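Local coordinates for protein CysE, serine acetyltransferase (Brucella abortus, PDB 4HZD) that probably transfers an acetyl group from acetyl-coenzyme A to L-serine, a step of cysteine biosynthesis, and binds coenzyme A in a left-handed beta-helical domain, at residues K238-P241 against H242-V246; P204-R207 against Q208-I212; A178-E181 against D182-I186. All coordinates share one frame; numbering follows the deposited sequence.

Contact 1: residues K238-P241 against H242-V246; sequences KSVP and HNVTV. With COA (coenzyme A), chain C.
Val240 sets its CG1 methyl against two valines of the following strand. CG1 lies 3.6 Å from Val244 CG2 and 3.7 Å from Val246 CG1. The Val240 and Val246 side chains meet tip to tip, whereas Val244 crosses Val240 at a slant. With chi1 of 175°, CG1 of Val240 stands opposite the backbone N and reaches both partners. Chi1 of -60° sets Val244 CG1 anti to the carbonyl carbon and leaves CG2 between the backbone N and the carbonyl carbon. From there CG2 also comes within 3.5 Å of Pro241 O and 4.1 Å of Pro241 CG, and the proline ring and the valine stand roughly at right angles.

The chain turns a corner here, between strand 235-236 and strand 244-247, near the C-terminal end of the left-handed beta-helix. Asn243 has positive phi at the bend. Ser228 OG, from the preceding coil, hydrogen-bonds to both Pro241 O and Val244 N and so joins the two sides of the corner. On the outside, His242 ND1 donates to Asn243 OD1 at 2.9 Å. This bond is nearly straight (165°), lies in the carbonyl plane on a lone pair, and is also in the imidazole plane. The amide is held at its other end by Asn243 ND2 to Thr257 O.

Thr245 points the opposite way from the two valines flanking it. Its OG1 gives a weak hydrogen bond of 3.4 Å to O5A of coenzyme A, a pyrophosphate oxygen, while Thr245 CG2 lies 3.7 Å from CDP of the pantetheine arm.

Contact 2: residues P204-R207 against Q208-I212; sequences PKIR and QGVLI
Ile206 makes the apolar contacts, packing on Val210 and Ile212 round the bend. Its CG2 branch lies opposite the backbone N and sits 3.8 Å from both Val210 CB and Val210 CG1. The two side chains cross at about a right angle. Ile212 comes from further along, tip to tip, with its CD1 4.1 Å from Ile206 CD1. Leu192 and Val224, from the coils before and after, add to this buried cluster.

The backbone part is a type II beta turn from Arg207 to Val210, with Gly209 in its positive-phi position (78°). Val210 CG2 packs 3.2 Å from Arg207 O, a tight van der Waals approach at the mouth of the turn.

The end of Arg207 leads away from the turn. Its chain is bent at chi2 (-80°), and its NH1 forms a salt bridge with Glu181 OE2. Its NH2 has a weak hydrogen bond to Gln223 OE1.

Aliphatic residues inside a tight corner, with polar ones outside, are characteristic of the hexapeptide-repeat left-handed beta-helix; this corner joins strands 205-206 and 211-212 on two of its faces.

Contact 3: residues A178-E181 against D182-I186; sequences AVVE and DNVSI
Val180 CG1 rests on Val184, 3.8 Å from both its CB and its CG2. It can do so because chi1 of -177° puts this methyl opposite the backbone N of Val180. The two valines meet at a slant. Ile186 CD1 stands further off, 4.5 Å from Val180 CG1, and its contact is loose. Val184 CG2 also packs 3.3 Å from Glu181 O.

A water bridges the mouth of the corner. It donates to Glu181 O at 2.8 Å and accepts from Val184 N at 3.0 Å. Two backbone polar groups are thus satisfied with no direct bond between them. Asn183 makes the bend with positive phi (51°).

The next shell fixes the polar side chains. The end of Glu181 leads away from the corner, its chain extended beyond CG, and its carboxylate is paired with Arg207 of the next coil. Asp182 OD1 accepts a hydrogen bond from Ser162 N of the preceding coil. Ser185 OG is hydrogen-bonded to NH1 of Arg101, the last residue of helix 87-101.

Strand 179-180 runs parallel between strands 159-160 and 205-206, and strand 185-186 between 165-166 and 211-212, as successive coils of the left-handed beta-helix.

From the N terminus, contact 3 comes first, then contact 2, then contact 1. They are in series, and none nests in or crosses another. Each closes one corner of the beta-helix. Contacts 3 and 2 are corners of adjacent coils, with centres about 5 Å apart. They touch through the probable hydrogen bond Ile206 N to Val179 O (2.7 Å), and Gln208 CG packs on Asp182 O. Contact 1 lies about 10 Å from contact 2 and about 15 Å from contact 3, centre to centre, and touches neither. Strands 185-186, 211-212 and 244-247 share one sheet, with strand 229-230 between the last two.

Contact 1: residues K238-P241 against H242-V246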
loop_
_atom_site.group_PDB
_atom_site.type_symbol
_atom_site.label_atom_id
_atom_site.label_comp_id
_atom_site.label_asym_id
_atom_site.label_seq_id
_atom_site.Cartn_x
_atom_site.Cartn_y
_atom_site.Cartn_z
ATOM N N LYS A 238 -3.770 -46.913 6.646
ATOM C CA LYS A 238 -3.862 -48.052 5.735
ATOM C C LYS A 238 -4.859 -47.726 4.648
ATOM O O LYS A 238 -5.770 -46.923 4.898
ATOM C CB LYS A 238 -4.262 -49.323 6.512
ATOM C CG LYS A 238 -3.296 -49.617 7.660
ATOM C CD LYS A 238 -2.672 -51.009 7.583
ATOM C CE LYS A 238 -3.156 -51.886 8.716
ATOM N NZ LYS A 238 -4.616 -51.634 8.902
ATOM N N SER A 239 -4.684 -48.317 3.454
ATOM C CA SER A 239 -5.583 -48.049 2.323
ATOM C C SER A 239 -7.047 -48.318 2.682
ATOM O O SER A 239 -7.352 -49.250 3.419
ATOM C CB SER A 239 -5.193 -48.834 1.073
ATOM O OG SER A 239 -3.963 -48.371 0.510
ATOM N N VAL A 240 -7.953 -47.475 2.198
ATOM C CA VAL A 240 -9.371 -47.609 2.514
ATOM C C VAL A 240 -10.087 -48.136 1.262
ATOM O O VAL A 240 -9.939 -47.558 0.200
ATOM C CB VAL A 240 -9.973 -46.261 2.974
ATOM C CG1 VAL A 240 -11.471 -46.378 3.183
ATOM C CG2 VAL A 240 -9.288 -45.754 4.253
ATOM N N PRO A 241 -10.841 -49.257 1.375
ATOM C CA PRO A 241 -11.575 -49.800 0.204
ATOM C C PRO A 241 -12.685 -48.860 -0.266
ATOM O O PRO A 241 -13.040 -47.925 0.455
ATOM C CB PRO A 241 -12.189 -51.108 0.731
ATOM C CG PRO A 241 -12.116 -51.018 2.226
ATOM C CD PRO A 241 -10.971 -50.120 2.569
ATOM N N HIS A 242 -13.242 -49.101 -1.452
ATOM C CA HIS A 242 -14.306 -48.238 -1.932
ATOM C C HIS A 242 -15.542 -48.383 -1.085
ATOM O O HIS A 242 -15.707 -49.380 -0.384
ATOM C CB HIS A 242 -14.594 -48.489 -3.423
ATOM C CG HIS A 242 -15.064 -49.891 -3.717
ATOM N ND1 HIS A 242 -16.366 -50.205 -3.825
ATOM C CD2 HIS A 242 -14.354 -51.084 -3.855
ATOM C CE1 HIS A 242 -16.492 -51.530 -4.059
ATOM N NE2 HIS A 242 -15.259 -52.065 -4.080
ATOM N N ASN A 243 -16.390 -47.356 -1.105
ATOM C CA ASN A 243 -17.743 -47.423 -0.553
ATOM C C ASN A 243 -17.869 -47.791 0.935
ATOM O O ASN A 243 -18.808 -48.487 1.330
ATOM C CB ASN A 243 -18.620 -48.328 -1.434
ATOM C CG ASN A 243 -18.932 -47.688 -2.772
ATOM O OD1 ASN A 243 -18.277 -47.971 -3.775
ATOM N ND2 ASN A 243 -19.896 -46.788 -2.781
ATOM N N VAL A 244 -16.928 -47.317 1.753
ATOM C CA VAL A 244 -17.050 -47.428 3.219
ATOM C C VAL A 244 -16.875 -46.086 3.965
ATOM O O VAL A 244 -16.282 -45.128 3.426
ATOM C CB VAL A 244 -16.057 -48.474 3.809
ATOM C CG1 VAL A 244 -16.311 -49.859 3.213
ATOM C CG2 VAL A 244 -14.613 -48.075 3.557
ATOM N N THR A 245 -17.387 -46.008 5.192
ATOM C CA THR A 245 -16.999 -44.918 6.085
ATOM C C THR A 245 -15.990 -45.415 7.097
ATOM O O THR A 245 -16.174 -46.495 7.667
ATOM C CB THR A 245 -18.186 -44.264 6.794
ATOM O OG1 THR A 245 -19.183 -43.917 5.830
ATOM C CG2 THR A 245 -17.739 -43.004 7.530
ATOM N N VAL A 246 -14.904 -44.652 7.285
ATOM C CA VAL A 246 -13.952 -44.919 8.361
ATOM C C VAL A 246 -13.949 -43.819 9.399
ATOM O O VAL A 246 -14.186 -42.643 9.102
ATOM C CB VAL A 246 -12.501 -45.243 7.866
ATOM C CG1 VAL A 246 -12.558 -46.181 6.679
ATOM C CG2 VAL A 246 -11.725 -43.994 7.464
HETATM N N1A COA C . -14.935 -40.260 15.174
HETATM C C2A COA C . -15.060 -41.430 15.838
HETATM N N3A COA C . -16.115 -42.260 15.683
HETATM C C4A COA C . -17.138 -41.934 14.843
HETATM C C5A COA C . -17.085 -40.667 14.094
HETATM C C6A COA C . -15.882 -39.816 14.309
HETATM N N6A COA C . -15.725 -38.629 13.667
HETATM N N7A COA C . -18.217 -40.621 13.355
HETATM C C8A COA C . -18.931 -41.753 13.602
HETATM N N9A COA C . -18.282 -42.529 14.492
HETATM C C1B COA C . -18.707 -43.842 15.047
HETATM C C2B COA C . -19.889 -43.707 15.996
HETATM O O2B COA C . -19.461 -43.351 17.311
HETATM C C3B COA C . -20.498 -45.095 15.939
HETATM O O3B COA C . -19.871 -45.960 16.908
HETATM P P3B COA C . -20.712 -46.984 17.848
HETATM O O7A COA C . -21.588 -47.707 16.841
HETATM O O8A COA C . -21.458 -46.098 18.826
HETATM O O9A COA C . -19.661 -47.844 18.528
HETATM C C4B COA C . -20.198 -45.566 14.512
HETATM O O4B COA C . -19.107 -44.768 14.032
HETATM C C5B COA C . -21.389 -45.392 13.572
HETATM O O5B COA C . -21.720 -44.002 13.476
HETATM P P1A COA C . -22.659 -43.407 12.305
HETATM O O1A COA C . -22.896 -41.947 12.633
HETATM O O2A COA C . -23.838 -44.342 12.119
HETATM O O3A COA C . -21.700 -43.529 11.000
HETATM P P2A COA C . -21.784 -42.572 9.694
HETATM O O4A COA C . -23.230 -42.188 9.493
HETATM O O5A COA C . -21.030 -43.228 8.556
HETATM O O6A COA C . -20.958 -41.252 10.155
HETATM C CBP COA C . -19.441 -39.478 9.314
HETATM C CCP COA C . -20.855 -40.071 9.342
HETATM C CDP COA C . -18.479 -40.393 10.057
HETATM C CEP COA C . -19.022 -39.392 7.843
HETATM C CAP COA C . -19.487 -38.073 9.976
HETATM O OAP COA C . -20.020 -38.121 11.319
HETATM C C9P COA C . -18.164 -37.331 10.015
HETATM O O9P COA C . -17.502 -37.260 11.051
HETATM N N8P COA C . -17.789 -36.768 8.865
HETATM C C7P COA C . -17.106 -35.496 8.772
HETATM C C6P COA C . -18.063 -34.308 8.704
HETATM C C5P COA C . -17.303 -33.032 9.003
HETATM O O5P COA C . -16.083 -33.046 9.087
HETATM N N4P COA C . -18.065 -31.934 9.160
HETATM C C3P COA C . -17.612 -30.634 9.628
HETATM C C2P COA C . -18.616 -29.540 9.271
HETATM S S1P COA C . -17.814 -27.927 9.425
#

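Contact 2: residues P204-R207 against Q208-I212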
loop_
_atom_site.group_PDB
_atom_site.type_symbol
_atom_site.label_atom_id
_atom_site.label_comp_id
_atom_site.label_asym_id
_atom_site.label_seq_id
_atom_site.Cartn_x
_atom_site.Cartn_y
_atom_site.Cartn_z
ATOM N N PRO A 204 -0.897 -39.670 -0.113
ATOM C CA PRO A 204 -2.111 -40.382 -0.489
ATOM C C PRO A 204 -2.663 -40.192 -1.894
ATOM O O PRO A 204 -2.461 -39.157 -2.584
ATOM C CB PRO A 204 -3.150 -39.885 0.533
ATOM C CG PRO A 204 -2.346 -39.500 1.712
ATOM C CD PRO A 204 -1.136 -38.835 1.087
ATOM N N LYS A 205 -3.362 -41.236 -2.298
ATOM C CA LYS A 205 -4.075 -41.274 -3.552
ATOM C C LYS A 205 -5.563 -41.289 -3.217
ATOM O O LYS A 205 -6.093 -42.277 -2.686
ATOM C CB LYS A 205 -3.648 -42.508 -4.360
ATOM C CG LYS A 205 -2.131 -42.695 -4.464
ATOM C CD LYS A 205 -1.464 -41.606 -5.313
ATOM C CE LYS A 205 0.079 -41.672 -5.324
ATOM N NZ LYS A 205 0.760 -41.459 -4.011
ATOM N N ILE A 206 -6.226 -40.172 -3.481
ATOM C CA ILE A 206 -7.657 -40.026 -3.179
ATOM C C ILE A 206 -8.488 -40.236 -4.453
ATOM O O ILE A 206 -8.389 -39.446 -5.401
ATOM C CB ILE A 206 -7.935 -38.640 -2.544
ATOM C CG1 ILE A 206 -6.918 -38.359 -1.413
ATOM C CG2 ILE A 206 -9.378 -38.500 -2.076
ATOM C CD1 ILE A 206 -6.975 -39.335 -0.236
ATOM N N ARG A 207 -9.325 -41.290 -4.449
ATOM C CA ARG A 207 -10.186 -41.638 -5.590
ATOM C C ARG A 207 -11.435 -40.752 -5.638
ATOM O O ARG A 207 -11.704 -40.002 -4.705
ATOM C CB ARG A 207 -10.596 -43.112 -5.526
ATOM C CG ARG A 207 -9.418 -44.084 -5.535
ATOM C CD ARG A 207 -8.889 -44.296 -6.936
ATOM N NE ARG A 207 -7.613 -45.028 -6.946
ATOM C CZ ARG A 207 -6.392 -44.461 -6.984
ATOM N NH1 ARG A 207 -6.252 -43.137 -6.997
ATOM N NH2 ARG A 207 -5.292 -45.218 -7.001
ATOM N N GLN A 208 -12.179 -40.868 -6.733
ATOM C CA GLN A 208 -13.305 -40.031 -7.084
ATOM C C GLN A 208 -14.431 -40.116 -6.049
ATOM O O GLN A 208 -14.663 -41.166 -5.481
ATOM C CB GLN A 208 -13.798 -40.509 -8.459
ATOM C CG GLN A 208 -14.293 -39.426 -9.387
ATOM C CD GLN A 208 -14.545 -39.912 -10.809
ATOM O OE1 GLN A 208 -15.703 -40.064 -11.224
ATOM N NE2 GLN A 208 -13.463 -40.142 -11.570
ATOM N N GLY A 209 -15.129 -39.012 -5.790
ATOM C CA GLY A 209 -16.314 -39.044 -4.936
ATOM C C GLY A 209 -16.095 -39.100 -3.437
ATOM O O GLY A 209 -17.056 -39.127 -2.675
ATOM N N VAL A 210 -14.837 -39.104 -3.012
ATOM C CA VAL A 210 -14.481 -39.149 -1.580
ATOM C C VAL A 210 -14.843 -37.851 -0.820
ATOM O O VAL A 210 -14.716 -36.736 -1.347
ATOM C CB VAL A 210 -12.975 -39.527 -1.399
ATOM C CG1 VAL A 210 -12.477 -39.342 0.037
ATOM C CG2 VAL A 210 -12.741 -40.974 -1.830
ATOM N N LEU A 211 -15.327 -38.025 0.404
ATOM C CA LEU A 211 -15.422 -36.961 1.384
ATOM C C LEU A 211 -14.426 -37.172 2.542
ATOM O O LEU A 211 -14.371 -38.241 3.179
ATOM C CB LEU A 211 -16.864 -36.833 1.886
ATOM C CG LEU A 211 -17.175 -36.069 3.178
ATOM C CD1 LEU A 211 -16.902 -34.582 3.004
ATOM C CD2 LEU A 211 -18.633 -36.312 3.585
ATOM N N ILE A 212 -13.631 -36.131 2.817
ATOM C CA ILE A 212 -12.695 -36.153 3.918
ATOM C C ILE A 212 -13.070 -35.121 4.964
ATOM O O ILE A 212 -13.040 -33.889 4.700
ATOM C CB ILE A 212 -11.244 -35.965 3.438
ATOM C CG1 ILE A 212 -10.969 -36.832 2.187
ATOM C CG2 ILE A 212 -10.246 -36.171 4.590
ATOM C CD1 ILE A 212 -9.554 -36.719 1.621
#

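Contact 3: residues A178-E181 against D182-I186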
loop_
_atom_site.group_PDB
_atom_site.type_symbol
_atom_site.label_atom_id
_atom_site.label_comp_id
_atom_site.label_asym_id
_atom_site.label_seq_id
_atom_site.Cartn_x
_atom_site.Cartn_y
_atom_site.Cartn_z
ATOM N N ALA A 178 1.043 -36.466 -3.520
ATOM C CA ALA A 178 -0.427 -36.698 -3.420
ATOM C C ALA A 178 -1.136 -36.560 -4.755
ATOM O O ALA A 178 -0.754 -35.722 -5.621
ATOM C CB ALA A 178 -1.070 -35.761 -2.411
ATOM N N VAL A 179 -2.179 -37.381 -4.897
ATOM C CA VAL A 179 -3.092 -37.337 -6.031
ATOM C C VAL A 179 -4.528 -37.291 -5.489
ATOM O O VAL A 179 -4.920 -38.116 -4.666
ATOM C CB VAL A 179 -2.945 -38.521 -6.999
ATOM C CG1 VAL A 179 -3.909 -38.343 -8.158
ATOM C CG2 VAL A 179 -1.514 -38.632 -7.525
ATOM N N VAL A 180 -5.274 -36.280 -5.918
ATOM C CA VAL A 180 -6.691 -36.214 -5.644
ATOM C C VAL A 180 -7.432 -36.267 -6.982
ATOM O O VAL A 180 -7.198 -35.433 -7.855
ATOM C CB VAL A 180 -7.063 -34.908 -4.886
ATOM C CG1 VAL A 180 -8.544 -34.889 -4.539
ATOM C CG2 VAL A 180 -6.226 -34.753 -3.641
ATOM N N GLU A 181 -8.344 -37.221 -7.128
ATOM C CA GLU A 181 -9.135 -37.336 -8.364
ATOM C C GLU A 181 -10.390 -36.437 -8.347
ATOM O O GLU A 181 -10.586 -35.696 -7.400
ATOM C CB GLU A 181 -9.459 -38.811 -8.640
ATOM C CG GLU A 181 -8.203 -39.609 -8.949
ATOM C CD GLU A 181 -8.441 -41.102 -9.176
ATOM O OE1 GLU A 181 -9.585 -41.541 -9.437
ATOM O OE2 GLU A 181 -7.457 -41.843 -9.075
ATOM N N ASP A 182 -11.220 -36.495 -9.388
ATOM C CA ASP A 182 -12.428 -35.653 -9.457
ATOM C C ASP A 182 -13.474 -35.880 -8.415
ATOM O O ASP A 182 -13.543 -36.945 -7.798
ATOM C CB ASP A 182 -13.107 -35.749 -10.828
ATOM C CG ASP A 182 -12.154 -35.552 -11.949
ATOM O OD1 ASP A 182 -11.076 -34.954 -11.725
ATOM O OD2 ASP A 182 -12.471 -35.999 -13.063
ATOM N N ASN A 183 -14.336 -34.866 -8.267
ATOM C CA ASN A 183 -15.468 -34.859 -7.349
ATOM C C ASN A 183 -15.155 -35.238 -5.888
ATOM O O ASN A 183 -15.896 -35.991 -5.243
ATOM C CB ASN A 183 -16.612 -35.709 -7.919
ATOM C CG ASN A 183 -16.916 -35.360 -9.364
ATOM O OD1 ASN A 183 -16.953 -36.238 -10.211
ATOM N ND2 ASN A 183 -17.046 -34.061 -9.663
ATOM N N VAL A 184 -14.058 -34.711 -5.372
ATOM C CA VAL A 184 -13.721 -34.906 -3.957
ATOM C C VAL A 184 -14.142 -33.684 -3.129
ATOM O O VAL A 184 -14.116 -32.552 -3.632
ATOM C CB VAL A 184 -12.215 -35.215 -3.833
ATOM C CG1 VAL A 184 -11.763 -35.320 -2.384
ATOM C CG2 VAL A 184 -11.937 -36.530 -4.550
ATOM N N SER A 185 -14.567 -33.918 -1.893
ATOM C CA SER A 185 -14.772 -32.835 -0.928
ATOM C C SER A 185 -13.809 -32.997 0.227
ATOM O O SER A 185 -13.692 -34.093 0.819
ATOM C CB SER A 185 -16.209 -32.793 -0.407
ATOM O OG SER A 185 -17.099 -32.567 -1.487
ATOM N N ILE A 186 -13.087 -31.916 0.547
ATOM C CA ILE A 186 -12.091 -31.932 1.623
ATOM C C ILE A 186 -12.361 -30.783 2.613
ATOM O O ILE A 186 -12.539 -29.626 2.217
ATOM C CB ILE A 186 -10.636 -31.843 1.084
ATOM C CG1 ILE A 186 -10.353 -32.895 -0.014
ATOM C CG2 ILE A 186 -9.605 -31.952 2.220
ATOM C CD1 ILE A 186 -8.943 -32.842 -0.565
HETATM O O HOH W 1 -11.820 -33.294 -6.879
#